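Local coordinates for possible adenyl cyclase-associated protein (Cryptosporidium parvum, PDB 2B0R), which probably binds and sequesters monomeric actin, as a member of the cyclase-associated protein family, at residues Glu114-Asp119 with Ser133-Asn138; Arg35-Asn40 with Ile96-Gly101. One frame throughout, in Å; residues are numbered along the deposited sequence.

Overall arrangement
The two contacts sit on neighbouring coils of a right-handed parallel beta-helix, their centres about 11 Å apart. Contact 1 joins successive coils through strands 112-116 and 131-135 and the corners that follow. It is partly buried and rests on regular backbone hydrogen bonds, with polar side chains added at the corner. Contact 2 lies at the surface, about 14 Å from the chain centre. Here the irregular segment 35-40, ahead of strand 44-48, lies against the end of strand 93-100, and the touching is mainly by side chains, two valines together with Arg35 and Asn98. Strands 93-100 and 112-116 are neighbours in one sheet. A salt bridge between Arg35 and Asp119 also ties the contacts together.

Contact 1 (Glu114-Asp119 with Ser133-Asn138)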
ATOM      1  N   GLU A 114      16.425   1.412   2.348  1.00 42.13           N
ATOM      2  CA  GLU A 114      15.122   1.547   2.892  1.00 47.27           C
ATOM      3  C   GLU A 114      14.521   2.823   2.341  1.00 46.95           C
ATOM      4  O   GLU A 114      15.096   3.935   2.499  1.00 44.51           O
ATOM      5  CB  GLU A 114      15.257   1.642   4.397  1.00 53.78           C
ATOM      6  CG  GLU A 114      14.035   1.269   5.198  1.00 63.17           C
ATOM      7  CD  GLU A 114      14.393   1.062   6.678  1.00 68.71           C
ATOM      8  OE1 GLU A 114      13.572   1.445   7.548  1.00 70.42           O
ATOM      9  OE2 GLU A 114      15.512   0.531   6.962  1.00 69.43           O
ATOM     10  N   ILE A 115      13.376   2.678   1.683  1.00 43.76           N
ATOM     11  CA  ILE A 115      12.687   3.843   1.123  1.00 44.11           C
ATOM     12  C   ILE A 115      11.333   4.019   1.826  1.00 43.10           C
ATOM     13  O   ILE A 115      10.502   3.126   1.820  1.00 44.54           O
ATOM     14  CB  ILE A 115      12.618   3.778  -0.450  1.00 42.43           C
ATOM     15  CG1 ILE A 115      14.022   3.478  -1.008  1.00 43.16           C
ATOM     16  CG2 ILE A 115      12.079   5.075  -1.003  1.00 41.51           C
ATOM     17  CD1 ILE A 115      14.174   3.516  -2.496  1.00 43.58           C
ATOM     18  N   VAL A 116      11.151   5.151   2.472  1.00 43.94           N
ATOM     19  CA  VAL A 116       9.920   5.402   3.235  1.00 47.74           C
ATOM     20  C   VAL A 116       9.290   6.751   2.906  1.00 47.37           C
ATOM     21  O   VAL A 116       9.967   7.802   2.937  1.00 48.20           O
ATOM     22  CB  VAL A 116      10.165   5.400   4.765  1.00 49.23           C
ATOM     23  CG1 VAL A 116       8.822   5.410   5.504  1.00 48.51           C
ATOM     24  CG2 VAL A 116      10.961   4.214   5.166  1.00 48.88           C
ATOM     25  N   ASN A 117       7.988   6.727   2.632  1.00 49.74           N
ATOM     26  CA  ASN A 117       7.232   7.958   2.373  1.00 52.41           C
ATOM     27  C   ASN A 117       7.896   8.785   1.271  1.00 53.35           C
ATOM     28  O   ASN A 117       8.196   9.983   1.469  1.00 55.30           O
ATOM     29  CB  ASN A 117       7.112   8.794   3.658  1.00 56.90           C
ATOM     30  CG  ASN A 117       5.935   9.736   3.627  1.00 62.91           C
ATOM     31  OD1 ASN A 117       6.097  10.961   3.523  1.00 65.01           O
ATOM     32  ND2 ASN A 117       4.728   9.174   3.721  1.00 65.33           N
ATOM     33  N   CYS A 118       8.158   8.154   0.123  1.00 47.75           N
ATOM     34  CA  CYS A 118       8.754   8.883  -0.967  1.00 49.72           C
ATOM     35  C   CYS A 118       7.871   8.872  -2.197  1.00 50.56           C
ATOM     36  O   CYS A 118       7.092   7.945  -2.395  1.00 51.09           O
ATOM     37  CB  CYS A 118      10.123   8.307  -1.304  1.00 51.81           C
ATOM     38  SG  CYS A 118      11.338   8.714  -0.125  1.00 51.75           S
ATOM     39  N   ASP A 119       8.016   9.891  -3.037  1.00 50.37           N
ATOM     40  CA  ASP A 119       7.272   9.948  -4.277  1.00 54.44           C
ATOM     41  C   ASP A 119       8.193  10.327  -5.413  1.00 54.76           C
ATOM     42  O   ASP A 119       9.104  11.137  -5.237  1.00 54.73           O
ATOM     43  CB  ASP A 119       6.083  10.919  -4.172  1.00 58.71           C
ATOM     44  CG  ASP A 119       5.012  10.426  -3.213  1.00 63.70           C
ATOM     45  OD1 ASP A 119       4.900  10.955  -2.080  1.00 64.71           O
ATOM     46  OD2 ASP A 119       4.300   9.470  -3.592  1.00 68.15           O
ATOM     47  N   SER A 133      13.687  -2.012   0.436  1.00 44.94           N
ATOM     48  CA  SER A 133      12.380  -1.981   1.039  1.00 45.50           C
ATOM     49  C   SER A 133      11.658  -0.682   0.725  1.00 45.00           C
ATOM     50  O   SER A 133      12.206   0.421   0.902  1.00 46.68           O
ATOM     51  CB  SER A 133      12.485  -2.280   2.553  1.00 42.19           C
ATOM     52  OG  SER A 133      11.775  -1.330   3.293  1.00 48.93           O
ATOM     53  N   LEU A 134      10.434  -0.827   0.227  1.00 45.40           N
ATOM     54  CA  LEU A 134       9.599   0.314  -0.146  1.00 48.65           C
ATOM     55  C   LEU A 134       8.338   0.321   0.665  1.00 48.08           C
ATOM     56  O   LEU A 134       7.568  -0.638   0.639  1.00 51.78           O
ATOM     57  CB  LEU A 134       9.199   0.246  -1.618  1.00 47.12           C
ATOM     58  CG  LEU A 134      10.238   0.040  -2.701  1.00 48.63           C
ATOM     59  CD1 LEU A 134       9.540   0.104  -4.025  1.00 49.29           C
ATOM     60  CD2 LEU A 134      11.325   1.083  -2.637  1.00 48.78           C
ATOM     61  N   ASP A 135       8.105   1.416   1.357  1.00 44.97           N
ATOM     62  CA  ASP A 135       6.973   1.526   2.235  1.00 46.02           C
ATOM     63  C   ASP A 135       6.309   2.907   2.089  1.00 46.59           C
ATOM     64  O   ASP A 135       6.991   3.942   2.169  1.00 48.42           O
ATOM     65  CB  ASP A 135       7.423   1.243   3.682  1.00 49.94           C
ATOM     66  CG  ASP A 135       6.342   1.563   4.697  1.00 55.32           C
ATOM     67  OD1 ASP A 135       6.505   2.551   5.449  1.00 57.78           O
ATOM     68  OD2 ASP A 135       5.315   0.850   4.724  1.00 56.86           O
ATOM     69  N   LYS A 136       4.992   2.923   1.850  1.00 47.25           N
ATOM     70  CA  LYS A 136       4.239   4.185   1.613  1.00 49.85           C
ATOM     71  C   LYS A 136       4.914   5.090   0.582  1.00 50.57           C
ATOM     72  O   LYS A 136       5.194   6.258   0.854  1.00 52.60           O
ATOM     73  CB  LYS A 136       4.029   4.982   2.912  1.00 51.63           C
ATOM     74  CG  LYS A 136       3.241   4.268   3.986  1.00 57.16           C
ATOM     75  CD  LYS A 136       3.241   5.087   5.259  1.00 59.68           C
ATOM     76  CE  LYS A 136       2.662   4.300   6.406  1.00 66.32           C
ATOM     77  NZ  LYS A 136       3.582   4.318   7.595  1.00 69.14           N
ATOM     78  N   SER A 137       5.175   4.557  -0.597  1.00 49.70           N
ATOM     79  CA  SER A 137       5.886   5.325  -1.577  1.00 52.11           C
ATOM     80  C   SER A 137       5.260   5.136  -2.950  1.00 52.62           C
ATOM     81  O   SER A 137       4.626   4.107  -3.198  1.00 51.34           O
ATOM     82  CB  SER A 137       7.381   4.927  -1.569  1.00 53.87           C
ATOM     83  OG  SER A 137       8.054   5.374  -0.388  1.00 50.19           O
ATOM     84  N   ASN A 138       5.444   6.110  -3.854  1.00 53.96           N
ATOM     85  CA  ASN A 138       4.807   6.023  -5.198  1.00 56.41           C
ATOM     86  C   ASN A 138       5.684   6.443  -6.378  1.00 54.97           C
ATOM     87  O   ASN A 138       6.466   7.396  -6.276  1.00 54.19           O
ATOM     88  CB  ASN A 138       3.478   6.791  -5.212  1.00 59.60           C
ATOM     89  CG  ASN A 138       2.645   6.534  -3.957  1.00 62.71           C
ATOM     90  OD1 ASN A 138       2.011   5.475  -3.816  1.00 65.12           O
ATOM     91  ND2 ASN A 138       2.665   7.488  -3.031  1.00 59.45           N
TER
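Ile115 and Leu134 stack against each other on adjacent parallel strands of the right-handed beta-helix. They share one face of the sheet, with Ile115 CB 3.7 Å from Leu134 CD2. Both are buried. Glu114, Val116, Ser133 and Asp135 point to the other face of the sheet.

The backbones are joined in parallel register. Ile115 N donates to Ser133 O at 2.7 Å, and Ile115 O accepts Asp135 N at 3.0 Å. Asn117 N donates to Asp135 O at 3.0 Å.

Asn117 and Lys136 both have positive phi and turn their coils through matching corners. At the corner, Ser137 OG accepts Cys118 N at 2.8 Å. The same hydroxyl donates to Asp135 O from above the carbonyl plane, so that oxygen takes two donors. With chi1 -70°, Ser137 OG sits beside its own backbone N, where it can bridge the turn. Regular pairing resumes with Asn138 N bonded to Cys118 O. Asn138 ND2 meets the syn lone pair of Asp119 OD2 at 2.6 Å, with the carboxylate and amide planes 16° apart.

Further out, Asp135 OD2 is bonded to Ser156 OG on the next coil, and Ser137 N to Ser158 OG. Asn138 OD1 bonds Ser159 OG, which probably fixes the rotation of the amide.

Contact 2 (Arg35-Asn40 with Ile96-Gly101); sequences RQVVTN and IENCVG
Val37 and Val100 make the apolar part of this contact. The two valines come from opposing segments and overlap at their CG2 methyls, with Val37 CG2 3.5 Å from Val100 CG2. The other Val100 branch, CG1, is anti to the backbone N (chi1 -175°) and lies 3.6 Å from Arg35 O. Val37 CG2 also lies near the Asn98 side chain, and Cys79 on strand 74-81 adds to the packing around Val37 and Asn98.

The flat group in the contact is the Arg35 guanidinium. Val100 CG2 sits over the centre of one face, 3.7 Å from the plane. Beyond CG the arginine chain is bent at chi3 (140°), and its guanidinium ends over the valine. The modelled approach of the Asn98 amide to the guanidinium edge is too close, and its detail is doubtful.

The charged and polar anchoring comes from other residues. Arg35 NH1 forms a salt bridge with Asp119 OD1 on the following coil. Gln81, on strand 74-81, bonds twice to the segment backbone: its NE2 to Arg35 O and its OE1 to Val37 N.

The segment 35-40 thus lies across several coils of the beta-helix and makes no beta bridge with strand 93-100. Its attachment here is consistent with a division of labour: the salt bridge and the Gln81 bonds hold it, and the valines supply apolar packing.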
ATOM      1  N   ARG A  35       3.717  17.437  -5.299  1.00 64.14           N
ATOM      2  CA  ARG A  35       3.739  17.538  -3.789  1.00 69.08           C
ATOM      3  C   ARG A  35       5.063  18.090  -3.231  1.00 69.80           C
ATOM      4  O   ARG A  35       6.131  17.554  -3.512  1.00 69.51           O
ATOM      5  CB  ARG A  35       3.427  16.179  -3.134  1.00 70.29           C
ATOM      6  CG  ARG A  35       3.747  16.132  -1.613  1.00 70.36           C
ATOM      7  CD  ARG A  35       4.031  14.709  -1.110  1.00 70.54           C
ATOM      8  NE  ARG A  35       5.141  14.730  -0.162  1.00 71.91           N
ATOM      9  CZ  ARG A  35       5.735  13.655   0.355  1.00 70.89           C
ATOM     10  NH1 ARG A  35       5.353  12.423   0.040  1.00 68.61           N
ATOM     11  NH2 ARG A  35       6.719  13.826   1.202  1.00 69.96           N
ATOM     12  N   GLN A  36       4.965  19.138  -2.411  1.00 71.44           N
ATOM     13  CA  GLN A  36       6.140  19.926  -1.967  1.00 72.78           C
ATOM     14  C   GLN A  36       6.657  19.539  -0.570  1.00 72.39           C
ATOM     15  O   GLN A  36       5.923  19.566   0.426  1.00 70.95           O
ATOM     16  CB  GLN A  36       5.872  21.450  -2.055  1.00 74.22           C
ATOM     17  CG  GLN A  36       5.305  21.947  -3.408  1.00 77.72           C
ATOM     18  CD  GLN A  36       6.174  21.559  -4.606  1.00 81.01           C
ATOM     19  OE1 GLN A  36       7.247  22.137  -4.837  1.00 82.65           O
ATOM     20  NE2 GLN A  36       5.709  20.572  -5.378  1.00 81.88           N
ATOM     21  N   VAL A  37       7.934  19.189  -0.507  1.00 71.06           N
ATOM     22  CA  VAL A  37       8.490  18.630   0.710  1.00 70.92           C
ATOM     23  C   VAL A  37       8.647  19.706   1.775  1.00 72.12           C
ATOM     24  O   VAL A  37       9.139  20.811   1.489  1.00 71.60           O
ATOM     25  CB  VAL A  37       9.814  17.866   0.420  1.00 71.03           C
ATOM     26  CG1 VAL A  37      10.828  18.028   1.540  1.00 71.61           C
ATOM     27  CG2 VAL A  37       9.510  16.416   0.199  1.00 71.59           C
ATOM     28  N   VAL A  38       8.192  19.385   2.988  1.00 72.84           N
ATOM     29  CA  VAL A  38       8.404  20.246   4.154  1.00 74.00           C
ATOM     30  C   VAL A  38       9.863  20.072   4.625  1.00 73.84           C
ATOM     31  O   VAL A  38      10.198  19.059   5.274  1.00 74.26           O
ATOM     32  CB  VAL A  38       7.375  19.918   5.325  1.00 77.13           C
ATOM     33  CG1 VAL A  38       7.795  20.560   6.661  1.00 76.97           C
ATOM     34  CG2 VAL A  38       5.932  20.340   4.940  1.00 77.32           C
ATOM     35  N   THR A  39      10.720  21.051   4.298  1.00 71.80           N
ATOM     36  CA  THR A  39      12.152  21.016   4.679  1.00 71.86           C
ATOM     37  C   THR A  39      12.348  21.202   6.166  1.00 73.00           C
ATOM     38  O   THR A  39      11.369  21.380   6.916  1.00 75.72           O
ATOM     39  CB  THR A  39      12.948  22.088   3.965  1.00 75.42           C
ATOM     40  OG1 THR A  39      12.236  23.331   4.046  1.00 79.10           O
ATOM     41  CG2 THR A  39      13.149  21.704   2.495  1.00 75.75           C
ATOM     42  N   ASN A  40      13.605  21.178   6.604  1.00 72.75           N
ATOM     43  CA  ASN A  40      13.907  21.163   8.048  1.00 74.34           C
ATOM     44  C   ASN A  40      15.136  21.963   8.496  1.00 74.02           C
ATOM     45  O   ASN A  40      15.458  21.996   9.697  1.00 74.33           O
ATOM     46  CB  ASN A  40      14.043  19.712   8.543  1.00 79.86           C
ATOM     47  CG  ASN A  40      12.825  19.238   9.312  1.00 82.95           C
ATOM     48  OD1 ASN A  40      11.718  19.124   8.760  1.00 83.38           O
ATOM     49  ND2 ASN A  40      13.023  18.947  10.599  1.00 83.78           N
ATOM     50  N   ILE A  96      16.259   6.266   3.049  1.00 48.35           N
ATOM     51  CA  ILE A  96      15.757   7.430   2.289  1.00 46.40           C
ATOM     52  C   ILE A  96      14.330   7.737   2.685  1.00 49.21           C
ATOM     53  O   ILE A  96      13.432   6.916   2.502  1.00 48.99           O
ATOM     54  CB  ILE A  96      15.803   7.205   0.781  1.00 46.65           C
ATOM     55  CG1 ILE A  96      17.241   6.949   0.303  1.00 46.70           C
ATOM     56  CG2 ILE A  96      15.236   8.392   0.059  1.00 45.74           C
ATOM     57  CD1 ILE A  96      17.308   6.232  -1.058  1.00 43.36           C
ATOM     58  N   GLU A  97      14.114   8.919   3.253  1.00 54.35           N
ATOM     59  CA  GLU A  97      12.772   9.308   3.694  1.00 55.09           C
ATOM     60  C   GLU A  97      12.311  10.667   3.189  1.00 56.57           C
ATOM     61  O   GLU A  97      13.097  11.645   3.139  1.00 54.95           O
ATOM     62  CB  GLU A  97      12.638   9.287   5.204  1.00 56.34           C
ATOM     63  CG  GLU A  97      11.182   9.454   5.586  1.00 62.26           C
ATOM     64  CD  GLU A  97      10.926   9.550   7.058  1.00 65.59           C
ATOM     65  OE1 GLU A  97      11.889   9.557   7.866  1.00 67.15           O
ATOM     66  OE2 GLU A  97       9.725   9.625   7.407  1.00 70.20           O
ATOM     67  N   ASN A  98      11.028  10.712   2.812  1.00 57.43           N
ATOM     68  CA  ASN A  98      10.358  11.953   2.490  1.00 58.83           C
ATOM     69  C   ASN A  98      11.095  12.692   1.373  1.00 57.95           C
ATOM     70  O   ASN A  98      11.533  13.828   1.539  1.00 61.19           O
ATOM     71  CB  ASN A  98      10.237  12.819   3.764  1.00 62.82           C
ATOM     72  CG  ASN A  98       9.345  14.029   3.563  1.00 65.46           C
ATOM     73  OD1 ASN A  98       8.581  14.089   2.602  1.00 65.16           O
ATOM     74  ND2 ASN A  98       9.454  15.014   4.463  1.00 64.62           N
ATOM     75  N   CYS A  99      11.263  12.035   0.243  1.00 53.52           N
ATOM     76  CA  CYS A  99      11.941  12.663  -0.856  1.00 53.09           C
ATOM     77  C   CYS A  99      11.038  12.624  -2.070  1.00 54.87           C
ATOM     78  O   CYS A  99      10.242  11.679  -2.227  1.00 57.59           O
ATOM     79  CB  CYS A  99      13.290  11.983  -1.109  1.00 56.43           C
ATOM     80  SG  CYS A  99      14.484  12.295   0.213  1.00 54.48           S
ATOM     81  N   VAL A 100      11.114  13.656  -2.914  1.00 53.29           N
ATOM     82  CA  VAL A 100      10.161  13.772  -3.996  1.00 51.91           C
ATOM     83  C   VAL A 100      10.811  14.160  -5.304  1.00 49.98           C
ATOM     84  O   VAL A 100      11.531  15.132  -5.385  1.00 49.64           O
ATOM     85  CB  VAL A 100       8.997  14.734  -3.638  1.00 54.59           C
ATOM     86  CG1 VAL A 100       7.930  14.741  -4.758  1.00 52.59           C
ATOM     87  CG2 VAL A 100       8.324  14.301  -2.322  1.00 55.48           C
ATOM     88  N   GLY A 101      10.541  13.380  -6.338  1.00 50.14           N
ATOM     89  CA  GLY A 101      11.174  13.581  -7.631  1.00 51.90           C
ATOM     90  C   GLY A 101      12.666  13.688  -7.460  1.00 55.86           C
ATOM     91  O   GLY A 101      13.273  14.678  -7.886  1.00 58.12           O
TER